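PDB 6IUY: glycerol-3-phosphate dehydrogenase [NAD(+)] from Dunaliella salina, which probably interconverts sn-glycerol 3-phosphate and dihydroxyacetone phosphate with NAD(+)/NADH, and carries a phosphatase-like magnesium-binding domain in the same chain. Local coordinates for residues C350-H353 and Q354-H357; G388-I392 and S393-S397. All blocks are in the same frame, centred on the assembly; numbering follows the deposited sequence.

Contact 1: residues C350-H353 and Q354-H357; sequences CAPH and QFMH. With NAD (nicotinamide-adenine-dinucleotide), chain C.
Pro352 and Phe355 meet where the chain turns from a loop into a helix, CB of Pro352 lying 3.8 Å from CD2 of the Phe355 ring, and both side chains face the bound NAD. The phenyl ring is covered on its two faces. The adenine lies over one, with its C6A 3.2 Å above the ring centre; over the other, CG of Gln354 sits 3.7 Å above the plane. Gln354 reaches this place because its first torsion sets CG between the backbone N and the carbonyl carbon (chi1 60°) and the chain then bends, which carries OE1 back over the rim of the His353 imidazole, the amide and ring planes standing 69° apart. Pro352 borders the ribose and pyrophosphate with CG, 3.6 Å from O5B of NAD, and Cys350 SG approaches O4D of the nicotinamide ribose.

Behind this first shell the backbone fixes the turn. Phe355 N gives Pro352 O a nearly straight hydrogen bond of 3.1 Å. Met356 N bonds to His353 O, and a water donates to the same oxygen at 2.6 Å while accepting from His357 N, so two donors hold His353 O and the water extends the bonding into the helix. Met356, bent at chi2 (-66°), folds its CE methyl tightly against CB of Ala351, at 3.4 Å. Farther out, both imidazole nitrogens of His353 are bonded, ND1 to Gln563 and NE2 to Glu570; Gln563 also donates to Gln354 OE1 and binds NAD itself. The turn after strand 346-349 thus forms one wall of the dinucleotide site, placed as in a Rossmann fold at the C-terminal end of a parallel strand.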
# COMPACT_ATOMS: atom_id res chain seq x y z
N CYS A 350 3.31 -24.10 -11.01
CA CYS A 350 4.45 -23.17 -11.04
C CYS A 350 5.30 -23.37 -12.29
O CYS A 350 6.41 -23.89 -12.23
CB CYS A 350 5.32 -23.34 -9.79
SG CYS A 350 6.49 -21.97 -9.54
N ALA A 351 4.79 -22.96 -13.44
CA ALA A 351 5.53 -23.08 -14.69
C ALA A 351 5.46 -21.75 -15.39
O ALA A 351 4.48 -21.05 -15.20
CB ALA A 351 4.95 -24.20 -15.56
N PRO A 352 6.47 -21.40 -16.21
CA PRO A 352 6.42 -20.13 -16.97
C PRO A 352 5.08 -20.00 -17.67
O PRO A 352 4.61 -20.98 -18.27
CB PRO A 352 7.56 -20.27 -17.98
CG PRO A 352 8.53 -21.16 -17.30
CD PRO A 352 7.68 -22.17 -16.54
N HIS A 353 4.46 -18.83 -17.59
CA HIS A 353 3.03 -18.77 -17.89
C HIS A 353 2.63 -19.04 -19.34
O HIS A 353 1.48 -19.36 -19.60
CB HIS A 353 2.46 -17.43 -17.45
CG HIS A 353 2.76 -16.32 -18.39
ND1 HIS A 353 3.91 -15.57 -18.32
CD2 HIS A 353 2.03 -15.80 -19.41
CE1 HIS A 353 3.88 -14.63 -19.26
NE2 HIS A 353 2.76 -14.76 -19.94
N GLN A 354 3.55 -18.94 -20.29
CA GLN A 354 3.16 -19.19 -21.68
C GLN A 354 2.81 -20.67 -21.92
O GLN A 354 2.19 -21.00 -22.92
CB GLN A 354 4.27 -18.79 -22.63
CG GLN A 354 5.54 -19.52 -22.40
CD GLN A 354 6.49 -18.74 -21.52
OE1 GLN A 354 6.11 -18.26 -20.44
NE2 GLN A 354 7.74 -18.60 -21.96
N PHE A 355 3.20 -21.53 -20.98
CA PHE A 355 3.01 -22.97 -21.13
C PHE A 355 1.75 -23.45 -20.44
O PHE A 355 1.33 -24.60 -20.62
CB PHE A 355 4.23 -23.73 -20.56
CG PHE A 355 5.50 -23.39 -21.25
CD1 PHE A 355 5.59 -23.43 -22.64
CD2 PHE A 355 6.59 -22.98 -20.53
CE1 PHE A 355 6.75 -23.09 -23.28
CE2 PHE A 355 7.77 -22.63 -21.16
CZ PHE A 355 7.85 -22.69 -22.55
N MET A 356 1.14 -22.56 -19.65
CA MET A 356 0.13 -23.00 -18.69
C MET A 356 -1.15 -23.42 -19.35
O MET A 356 -1.80 -24.37 -18.90
CB MET A 356 -0.17 -21.91 -17.67
CG MET A 356 0.71 -22.04 -16.44
SD MET A 356 0.34 -23.55 -15.53
CE MET A 356 1.79 -23.63 -14.55
N HIS A 357 -1.52 -22.72 -20.42
CA HIS A 357 -2.75 -23.04 -21.12
C HIS A 357 -2.69 -24.47 -21.68
O HIS A 357 -3.62 -25.26 -21.50
CB HIS A 357 -3.01 -22.03 -22.24
CG HIS A 357 -4.32 -22.23 -22.94
ND1 HIS A 357 -5.53 -22.12 -22.30
CD2 HIS A 357 -4.60 -22.52 -24.23
CE1 HIS A 357 -6.51 -22.33 -23.16
NE2 HIS A 357 -5.97 -22.58 -24.34
PA NAD C . 12.05 -20.70 -15.03
O1A NAD C . 13.21 -21.14 -14.24
O2A NAD C . 12.04 -19.21 -15.35
O5B NAD C . 11.99 -21.48 -16.46
C5B NAD C . 12.62 -22.76 -16.61
C4B NAD C . 11.55 -23.84 -16.88
O4B NAD C . 11.00 -23.64 -18.05
C3B NAD C . 12.22 -25.21 -17.00
O3B NAD C . 12.05 -25.97 -15.89
C2B NAD C . 11.54 -25.87 -18.21
O2B NAD C . 11.17 -27.27 -17.85
C1B NAD C . 10.52 -25.12 -18.44
N9A NAD C . 10.17 -25.20 -19.79
C8A NAD C . 10.91 -24.88 -20.88
N7A NAD C . 10.15 -25.12 -21.97
C5A NAD C . 8.95 -25.62 -21.57
C6A NAD C . 7.83 -26.05 -22.26
N6A NAD C . 7.67 -26.08 -23.67
N1A NAD C . 6.76 -26.48 -21.59
C2A NAD C . 6.78 -26.51 -20.22
N3A NAD C . 7.88 -26.10 -19.54
C4A NAD C . 8.96 -25.66 -20.22
O3 NAD C . 10.73 -21.08 -14.21
PN NAD C . 10.33 -20.60 -12.73
O1N NAD C . 11.48 -19.85 -12.07
O2N NAD C . 9.95 -21.78 -11.86
O5D NAD C . 9.15 -19.57 -12.88
C5D NAD C . 7.86 -19.99 -13.28
C4D NAD C . 6.85 -18.98 -12.73
O4D NAD C . 7.20 -18.61 -11.51
C3D NAD C . 6.89 -17.73 -13.58
O3D NAD C . 5.64 -17.36 -13.87
C2D NAD C . 7.59 -16.66 -12.69
O2D NAD C . 7.11 -15.33 -13.15
C1D NAD C . 7.22 -16.98 -11.48
N1N NAD C . 8.12 -16.57 -10.43
C2N NAD C . 9.49 -16.68 -10.53
C3N NAD C . 10.32 -16.27 -9.49
C7N NAD C . 11.85 -16.40 -9.66
O7N NAD C . 12.60 -15.80 -8.91
N7N NAD C . 12.36 -17.24 -10.71
C4N NAD C . 9.78 -15.75 -8.33
C5N NAD C . 8.41 -15.65 -8.20
C6N NAD C . 7.59 -16.08 -9.26
O HOH W 1 -0.54 -20.12 -21.06

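Contact 2: residues G388-I392 and S393-S397; sequences GPQLI and SQMVS
Two carboxamides reach across the junction between strand 388-391 and the helix that follows it. That of Gln390 is laid with one face over the backbone and CB of Met395, its CD 3.8 Å from Met395 CA, while its OE1 accepts a hydrogen bond from Arg383 NE. The Gln394 carboxamide works through its oxygen: Leu391 N points at OE1 in the carbonyl plane, on a lone pair, at 2.8 Å and 166°. Extended from CG onward (chi2 -179°), the Gln390 chain crosses Met395 at about a right angle. With an alanine in place of Gln390, the NE of Arg383 would probably lose its side-chain acceptor and a gap would open beside CA and CB of Met395.

Leu391 holds the N-cap position, and the bond from its amide to the Gln394 side chain, three residues on, is the one of the two capping-box bonds that a leucine at the N-cap allows. Its carbonyl starts the helical bonding, accepting from Met395 N at 3.0 Å and, weakly, from Gln394 N; Val396 N bonds to Ile392 O one residue on. Ile392 meets Val396 through their CG2 methyls, 4.3 Å apart.

Leu391 and Ile392 also rest on helix 454-477, where Ser393 OG bonds to Glu458. Met395 and Val396 cover Cys360 of helix 356-366, Ser393 and Val396 reach strand 404-408, and strand 388-391 pairs antiparallel with strand 382-385.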
# COMPACT_ATOMS: atom_id res chain seq x y z
N GLY A 388 -10.12 -9.87 -22.74
CA GLY A 388 -9.93 -9.65 -21.32
C GLY A 388 -8.77 -10.44 -20.72
O GLY A 388 -8.21 -11.35 -21.34
N PRO A 389 -8.38 -10.09 -19.49
CA PRO A 389 -7.33 -10.85 -18.80
C PRO A 389 -7.82 -12.16 -18.21
O PRO A 389 -8.82 -12.16 -17.49
CB PRO A 389 -6.89 -9.90 -17.69
CG PRO A 389 -8.12 -9.13 -17.39
CD PRO A 389 -8.81 -8.91 -18.72
N GLN A 390 -7.11 -13.26 -18.48
CA GLN A 390 -7.35 -14.49 -17.74
C GLN A 390 -6.07 -14.83 -16.98
O GLN A 390 -5.06 -15.17 -17.60
CB GLN A 390 -7.74 -15.63 -18.70
CG GLN A 390 -7.80 -17.01 -18.04
CD GLN A 390 -8.19 -18.12 -19.02
OE1 GLN A 390 -7.44 -18.46 -19.94
NE2 GLN A 390 -9.36 -18.71 -18.80
N LEU A 391 -6.10 -14.72 -15.66
CA LEU A 391 -4.91 -15.03 -14.87
C LEU A 391 -4.83 -16.55 -14.67
O LEU A 391 -5.79 -17.27 -14.93
CB LEU A 391 -4.92 -14.31 -13.52
CG LEU A 391 -5.10 -12.80 -13.67
CD1 LEU A 391 -5.10 -12.08 -12.32
CD2 LEU A 391 -4.03 -12.26 -14.60
N ILE A 392 -3.69 -17.04 -14.20
CA ILE A 392 -3.55 -18.48 -14.14
C ILE A 392 -4.62 -19.13 -13.27
O ILE A 392 -5.16 -20.19 -13.61
CB ILE A 392 -2.17 -18.89 -13.64
CG1 ILE A 392 -1.10 -18.19 -14.47
CG2 ILE A 392 -2.02 -20.44 -13.74
CD1 ILE A 392 -1.43 -18.18 -15.96
N SER A 393 -4.96 -18.49 -12.15
CA SER A 393 -5.93 -19.10 -11.25
C SER A 393 -7.31 -19.16 -11.90
O SER A 393 -8.07 -20.10 -11.66
CB SER A 393 -6.00 -18.34 -9.92
OG SER A 393 -6.96 -17.30 -9.99
N GLN A 394 -7.63 -18.20 -12.76
CA GLN A 394 -8.91 -18.25 -13.45
C GLN A 394 -8.85 -19.31 -14.54
O GLN A 394 -9.87 -19.90 -14.89
CB GLN A 394 -9.29 -16.90 -14.07
CG GLN A 394 -9.21 -15.70 -13.10
CD GLN A 394 -9.43 -14.38 -13.82
OE1 GLN A 394 -8.67 -14.01 -14.72
NE2 GLN A 394 -10.49 -13.68 -13.45
N MET A 395 -7.66 -19.55 -15.07
CA MET A 395 -7.46 -20.53 -16.12
C MET A 395 -7.65 -21.94 -15.57
O MET A 395 -8.26 -22.79 -16.21
CB MET A 395 -6.07 -20.39 -16.73
CG MET A 395 -5.75 -21.44 -17.76
SD MET A 395 -4.02 -21.36 -18.26
CE MET A 395 -3.97 -19.77 -19.07
N VAL A 396 -7.15 -22.16 -14.36
CA VAL A 396 -7.24 -23.46 -13.74
C VAL A 396 -8.67 -23.81 -13.38
O VAL A 396 -9.13 -24.93 -13.59
CB VAL A 396 -6.36 -23.53 -12.50
CG1 VAL A 396 -6.72 -24.75 -11.65
CG2 VAL A 396 -4.89 -23.56 -12.91
N SER A 397 -9.39 -22.83 -12.84
CA SER A 397 -10.78 -23.02 -12.46
C SER A 397 -11.65 -23.33 -13.67
O SER A 397 -12.41 -24.28 -13.67
CB SER A 397 -11.32 -21.78 -11.73
OG SER A 397 -10.69 -21.65 -10.46

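In the fold
Contact 1 closes before contact 2 opens, and both belong to the NAD-binding part of the dehydrogenase, their centres about 11 Å apart. Each marks a helix start: helix 356-366 after strand 346-349, and helix 392-400 after the hairpin of strands 382-385 and 388-391. The two helices pack directly, Met395 SD lying 3.5 Å from His357 CA, while Ile392 approaches Met356 and His353. Between them the chain supplies strand 374-377, next to 346-349 in the mixed sheet, and Lys380, which binds both NAD and dihydroxyacetone phosphate. Contact 1 touches the cofactor directly; contact 2 packs behind contact 1, with the Ile392 side chain about 7 Å from NAD.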